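PDB 5M6G: beta-glucosidase from Saccharopolyspora erythraea D, which probably hydrolyses terminal, non-reducing beta-D-glucosyl residues with release of beta-D-glucose, as a member of glycosyl hydrolase family 3. Local coordinates for residues A[98-101]-A[102-105]; A[130-133]-A[134-137]; A[390-393]-A[394-397]. One frame throughout, in Å; residues are numbered along the deposited sequence.

Contact 1 of 3, residues A[98-101]-A[102-105]; sequences PNTP and QAWA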
# COMPACT_ATOMS: atom_id res chain seq x y z
N PRO A 98 -12.24 -11.02 18.13
CA PRO A 98 -11.89 -11.66 16.86
C PRO A 98 -11.59 -10.63 15.77
O PRO A 98 -11.92 -9.46 15.93
CB PRO A 98 -13.15 -12.47 16.50
CG PRO A 98 -14.25 -11.66 17.08
CD PRO A 98 -13.70 -11.09 18.37
N ASN A 99 -10.98 -11.07 14.68
CA ASN A 99 -10.74 -10.16 13.56
C ASN A 99 -12.00 -10.12 12.69
O ASN A 99 -12.16 -10.89 11.75
CB ASN A 99 -9.52 -10.61 12.77
CG ASN A 99 -9.17 -9.67 11.63
OD1 ASN A 99 -9.94 -8.76 11.29
ND2 ASN A 99 -8.00 -9.88 11.04
N THR A 100 -12.90 -9.21 13.02
CA THR A 100 -14.12 -8.96 12.27
C THR A 100 -14.28 -7.47 12.08
O THR A 100 -13.72 -6.68 12.85
CB THR A 100 -15.38 -9.51 12.97
OG1 THR A 100 -15.60 -8.77 14.18
CG2 THR A 100 -15.26 -10.99 13.27
N PRO A 101 -15.03 -7.04 11.06
CA PRO A 101 -15.28 -5.59 10.91
C PRO A 101 -15.93 -4.97 12.13
O PRO A 101 -15.57 -3.84 12.51
CB PRO A 101 -16.20 -5.52 9.68
CG PRO A 101 -15.81 -6.71 8.87
CD PRO A 101 -15.47 -7.80 9.87
N GLN A 102 -16.87 -5.66 12.78
CA GLN A 102 -17.49 -5.11 13.98
C GLN A 102 -16.48 -4.96 15.12
O GLN A 102 -16.51 -3.96 15.86
CB GLN A 102 -18.65 -6.00 14.44
CG GLN A 102 -19.37 -5.39 15.64
CD GLN A 102 -20.06 -6.40 16.52
OE1 GLN A 102 -20.53 -7.43 16.04
NE2 GLN A 102 -20.11 -6.12 17.82
N ALA A 103 -15.61 -5.95 15.29
CA ALA A 103 -14.64 -5.88 16.38
C ALA A 103 -13.62 -4.76 16.17
O ALA A 103 -13.15 -4.16 17.15
CB ALA A 103 -13.93 -7.22 16.54
N TRP A 104 -13.26 -4.46 14.92
CA TRP A 104 -12.43 -3.29 14.67
C TRP A 104 -13.16 -2.01 15.06
O TRP A 104 -12.58 -1.11 15.67
CB TRP A 104 -12.02 -3.21 13.20
CG TRP A 104 -10.90 -4.10 12.79
CD1 TRP A 104 -10.97 -5.43 12.48
CD2 TRP A 104 -9.52 -3.72 12.63
NE1 TRP A 104 -9.72 -5.90 12.15
CE2 TRP A 104 -8.82 -4.87 12.23
CE3 TRP A 104 -8.82 -2.52 12.80
CZ2 TRP A 104 -7.45 -4.86 11.99
CZ3 TRP A 104 -7.45 -2.51 12.56
CH2 TRP A 104 -6.78 -3.67 12.16
N ALA A 105 -14.44 -1.90 14.69
CA ALA A 105 -15.20 -0.71 15.07
C ALA A 105 -15.30 -0.58 16.59
O ALA A 105 -15.17 0.52 17.13
CB ALA A 105 -16.59 -0.73 14.44
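Asn99 OD1 takes the indole N-H of Trp104 at 3.0 Å from NE1. The oxygen lies almost in the ring plane, at the pyrrole edge, yet NE1 stands well above the amide plane of Asn99, the two flat groups being turned 56° apart. At the same edge the carbonyl oxygen of Thr100 sits 3.0 Å from Trp104 CD1 and also accepts the backbone N of Trp104 (3.1 Å). Thr100 is the N-cap: with chi1 at 66°, its OG1 is folded back over the backbone and accepts Ala103 N at 3.0 Å. Ala103 CB is pressed against Pro98 O, a tight 3.1 Å, and Ala105 N bonds to Pro101 O in the first regular helical turn. Asn99, centre of an inverse gamma turn, is steadied from outside, OD1 also accepting from His138 N while ND2 donates to Asn136 O. A leucine in place of Trp104 would probably leave Asn99 OD1 without its indole donor and open a gap beside Asn136 and Val137. The cap thus starts helix 101-116, which follows strand 87-90 of the parallel sheet in the N-terminal, TIM-barrel-like domain, with Trp104 buried against the loop after strand 125-128.

Contact 2 of 3, residues A[130-133]-A[134-137]; sequences AVHG and HNNV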
# COMPACT_ATOMS: atom_id res chain seq x y z
N ALA A 130 -4.25 0.60 5.00
CA ALA A 130 -5.27 0.11 4.08
C ALA A 130 -4.74 0.39 2.68
O ALA A 130 -5.11 1.38 2.05
CB ALA A 130 -6.64 0.76 4.34
N VAL A 131 -3.84 -0.48 2.21
CA VAL A 131 -3.06 -0.23 0.99
C VAL A 131 -3.55 -1.00 -0.24
O VAL A 131 -3.08 -0.72 -1.35
CB VAL A 131 -1.57 -0.52 1.23
CG1 VAL A 131 -1.02 0.40 2.30
CG2 VAL A 131 -1.36 -1.98 1.63
N HIS A 132 -4.45 -1.98 -0.08
CA HIS A 132 -5.14 -2.55 -1.23
C HIS A 132 -6.48 -3.07 -0.71
O HIS A 132 -6.78 -4.26 -0.70
CB HIS A 132 -4.33 -3.61 -1.99
CG HIS A 132 -3.92 -4.81 -1.18
ND1 HIS A 132 -3.85 -6.08 -1.73
CD2 HIS A 132 -3.52 -4.94 0.11
CE1 HIS A 132 -3.42 -6.93 -0.82
NE2 HIS A 132 -3.23 -6.27 0.31
N GLY A 133 -7.31 -2.12 -0.29
CA GLY A 133 -8.45 -2.42 0.56
C GLY A 133 -8.07 -2.27 2.02
O GLY A 133 -6.94 -1.92 2.37
N HIS A 134 -9.05 -2.51 2.89
CA HIS A 134 -8.84 -2.50 4.34
C HIS A 134 -8.22 -3.84 4.76
O HIS A 134 -8.84 -4.69 5.41
CB HIS A 134 -10.16 -2.21 5.05
CG HIS A 134 -10.02 -1.74 6.46
ND1 HIS A 134 -8.81 -1.69 7.11
CD2 HIS A 134 -10.94 -1.31 7.36
CE1 HIS A 134 -8.99 -1.24 8.34
NE2 HIS A 134 -10.28 -1.00 8.51
N ASN A 135 -6.96 -4.03 4.36
CA ASN A 135 -6.36 -5.36 4.24
C ASN A 135 -6.04 -6.04 5.57
O ASN A 135 -5.78 -7.25 5.56
CB ASN A 135 -5.10 -5.30 3.39
CG ASN A 135 -4.20 -4.11 3.74
OD1 ASN A 135 -4.26 -3.08 3.08
ND2 ASN A 135 -3.39 -4.25 4.78
N ASN A 136 -6.02 -5.34 6.69
CA ASN A 136 -5.88 -6.03 7.97
C ASN A 136 -7.16 -6.71 8.43
O ASN A 136 -7.12 -7.52 9.36
CB ASN A 136 -5.42 -5.06 9.07
CG ASN A 136 -3.99 -4.63 8.89
OD1 ASN A 136 -3.08 -5.47 8.81
ND2 ASN A 136 -3.78 -3.33 8.82
N VAL A 137 -8.30 -6.38 7.83
CA VAL A 137 -9.60 -6.80 8.34
C VAL A 137 -10.05 -8.05 7.59
O VAL A 137 -10.16 -8.06 6.36
CB VAL A 137 -10.64 -5.67 8.20
CG1 VAL A 137 -12.01 -6.19 8.59
CG2 VAL A 137 -10.26 -4.46 9.06
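Asn135 reaches back over the turn to Val131, whose backbone N donates to OD1 at 2.8 Å, nearly in line with the amide C=O. A second, weak bond comes from His132 N at 3.4 Å, and this one oxygen thereby gathers two successive backbone N-H groups. Chi1 of 44° tucks the Asn135 amide between its own backbone N and carbonyl carbon, pointing it into the bend. Here packing is close: Val131 CG2 lies 3.4 Å from OD1, while the His132 and Asn135 side chains cross at about a right angle, though ring and amide planes are only 39° apart. The His132 ring is fixed from outside, NE2 bonded to Trp448 O and ND1 to Tyr143 O. Gly133 makes the bend where a CB would be jammed against the carbonyl O of His132. Between the segments the contact is looser at His134, where Ala130 CB comes no nearer than 3.9 Å, to His134 CA, although both residues are buried against Val169 of helix 155-170. His134 instead receives Val137 CG2 over one ring face, 3.4 Å above it; NE2 bonds to Thr172 OG1. The partly exposed Val131 forms the more open flank, its side chain about 6 Å from the bound sorbitol. A loop held by an asparagine side chain, directly after strand 125-128 and the sorbitol-binding Asp129, is in keeping with the TIM-barrel plan, in which loops at the C-terminal strand ends build the sugar pocket.

Contact 3 of 3, residues A[390-393]-A[394-397]; sequences RDLL and PTVG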
# COMPACT_ATOMS: atom_id res chain seq x y z
N ARG A 390 -21.18 2.90 11.83
CA ARG A 390 -21.53 1.50 11.65
C ARG A 390 -22.55 1.27 10.55
O ARG A 390 -22.72 0.13 10.11
CB ARG A 390 -22.00 0.92 12.97
CG ARG A 390 -20.85 0.86 13.94
CD ARG A 390 -21.29 0.50 15.30
NE ARG A 390 -20.21 0.70 16.25
CZ ARG A 390 -19.51 -0.29 16.78
NH1 ARG A 390 -19.78 -1.55 16.45
NH2 ARG A 390 -18.55 -0.02 17.65
N ASP A 391 -23.23 2.32 10.07
CA ASP A 391 -24.08 2.17 8.89
C ASP A 391 -23.31 1.66 7.68
O ASP A 391 -23.93 1.16 6.73
CB ASP A 391 -24.74 3.50 8.51
CG ASP A 391 -25.81 3.92 9.49
OD1 ASP A 391 -26.32 3.05 10.24
OD2 ASP A 391 -26.15 5.13 9.49
N LEU A 392 -21.98 1.80 7.68
CA LEU A 392 -21.16 1.39 6.55
C LEU A 392 -20.62 -0.03 6.66
O LEU A 392 -20.02 -0.52 5.70
CB LEU A 392 -19.99 2.37 6.38
CG LEU A 392 -20.35 3.80 5.96
CD1 LEU A 392 -19.09 4.67 5.91
CD2 LEU A 392 -21.05 3.80 4.60
N LEU A 393 -20.80 -0.68 7.81
CA LEU A 393 -20.33 -2.06 7.95
C LEU A 393 -20.88 -3.00 6.89
O LEU A 393 -20.13 -3.91 6.47
CB LEU A 393 -20.66 -2.57 9.36
CG LEU A 393 -19.78 -2.03 10.49
CD1 LEU A 393 -20.37 -2.33 11.87
CD2 LEU A 393 -18.35 -2.58 10.37
N PRO A 394 -22.12 -2.87 6.40
CA PRO A 394 -22.57 -3.78 5.32
C PRO A 394 -21.79 -3.62 4.02
O PRO A 394 -21.86 -4.52 3.17
CB PRO A 394 -24.05 -3.41 5.14
CG PRO A 394 -24.46 -2.85 6.45
CD PRO A 394 -23.25 -2.08 6.93
N THR A 395 -21.05 -2.53 3.83
CA THR A 395 -20.28 -2.41 2.59
C THR A 395 -19.02 -3.24 2.61
O THR A 395 -18.42 -3.44 1.55
CB THR A 395 -19.89 -0.95 2.30
OG1 THR A 395 -18.85 -0.53 3.20
CG2 THR A 395 -21.09 -0.03 2.45
N VAL A 396 -18.59 -3.71 3.79
CA VAL A 396 -17.29 -4.35 3.93
C VAL A 396 -17.33 -5.72 3.26
O VAL A 396 -18.07 -6.62 3.68
CB VAL A 396 -16.89 -4.48 5.41
CG1 VAL A 396 -15.56 -5.22 5.53
CG2 VAL A 396 -16.81 -3.09 6.07
N GLY A 397 -16.52 -5.89 2.21
CA GLY A 397 -16.59 -7.11 1.43
C GLY A 397 -17.86 -7.29 0.63
O GLY A 397 -18.14 -8.39 0.16
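Leu392 O receives two hydrogen bonds from one residue, Thr395: the backbone N at 2.9 Å and the hydroxyl OG1 at 2.8 Å. The hydroxyl comes in the carbonyl plane, whereas the N-H arrives from above it, 51° out, so the two donors address the oxygen from different directions. The hydroxyl can join in because OG1 sits between the backbone N and carbonyl carbon of Thr395 (chi1 73°). Val396 N continues the series to Leu393 O at 3.1 Å, and Leu393 N bonds to Arg390 O, each bond running from a residue to the one three places earlier. This is the pattern of a 3-10 helix, here a short one spanning 390-395 in the connection between helix 363-379 and helix 399-412. Van der Waals contacts with carbonyl oxygens add to it: Pro394 CD lies 3.3 Å from Asp391 O, and Val396, pointing back at the turn, sets CG2 3.4 Å from Leu393 O. The apolar contacts are Leu393 CB with Pro394 CD, at 3.6 Å, and a loose approach of Leu392 CD2 to Thr395 CG2, at 4.4 Å; Leu393 and Val396 also pack on Pro101 at the start of helix 101-116. The charged contacts are external: Arg390 NH2 forms salt bridges with Asp106 and Asp109 of that helix. In second-shell packing, the Thr395 side chain rests on Glu167 and lies about 5 Å from the magnesium ion that Glu167 and His401 bind.

How the contacts relate
From the N terminus, contact 1 comes first, turning the loop after strand 87-90 into helix 101-116. Contact 2 follows, coiling the loop after strand 125-128 before helix 146-152, and contact 3 lies much later, between helices 363-379 and 399-412. All three are local turns in series; none nests in or crosses another. Contact 1 is the one that touches both others. On one flank the Trp104 ring rests on Asn136 CB and Val137 CG2 of contact 2; on another Pro101 packs against Leu393 CD2 and Val396 CG1 of contact 3. Contacts 2 and 3 do not touch, so the first turn of helix 101-116, with the loop before it, joins the loop near the sugar pocket to the peripheral 3-10 turn.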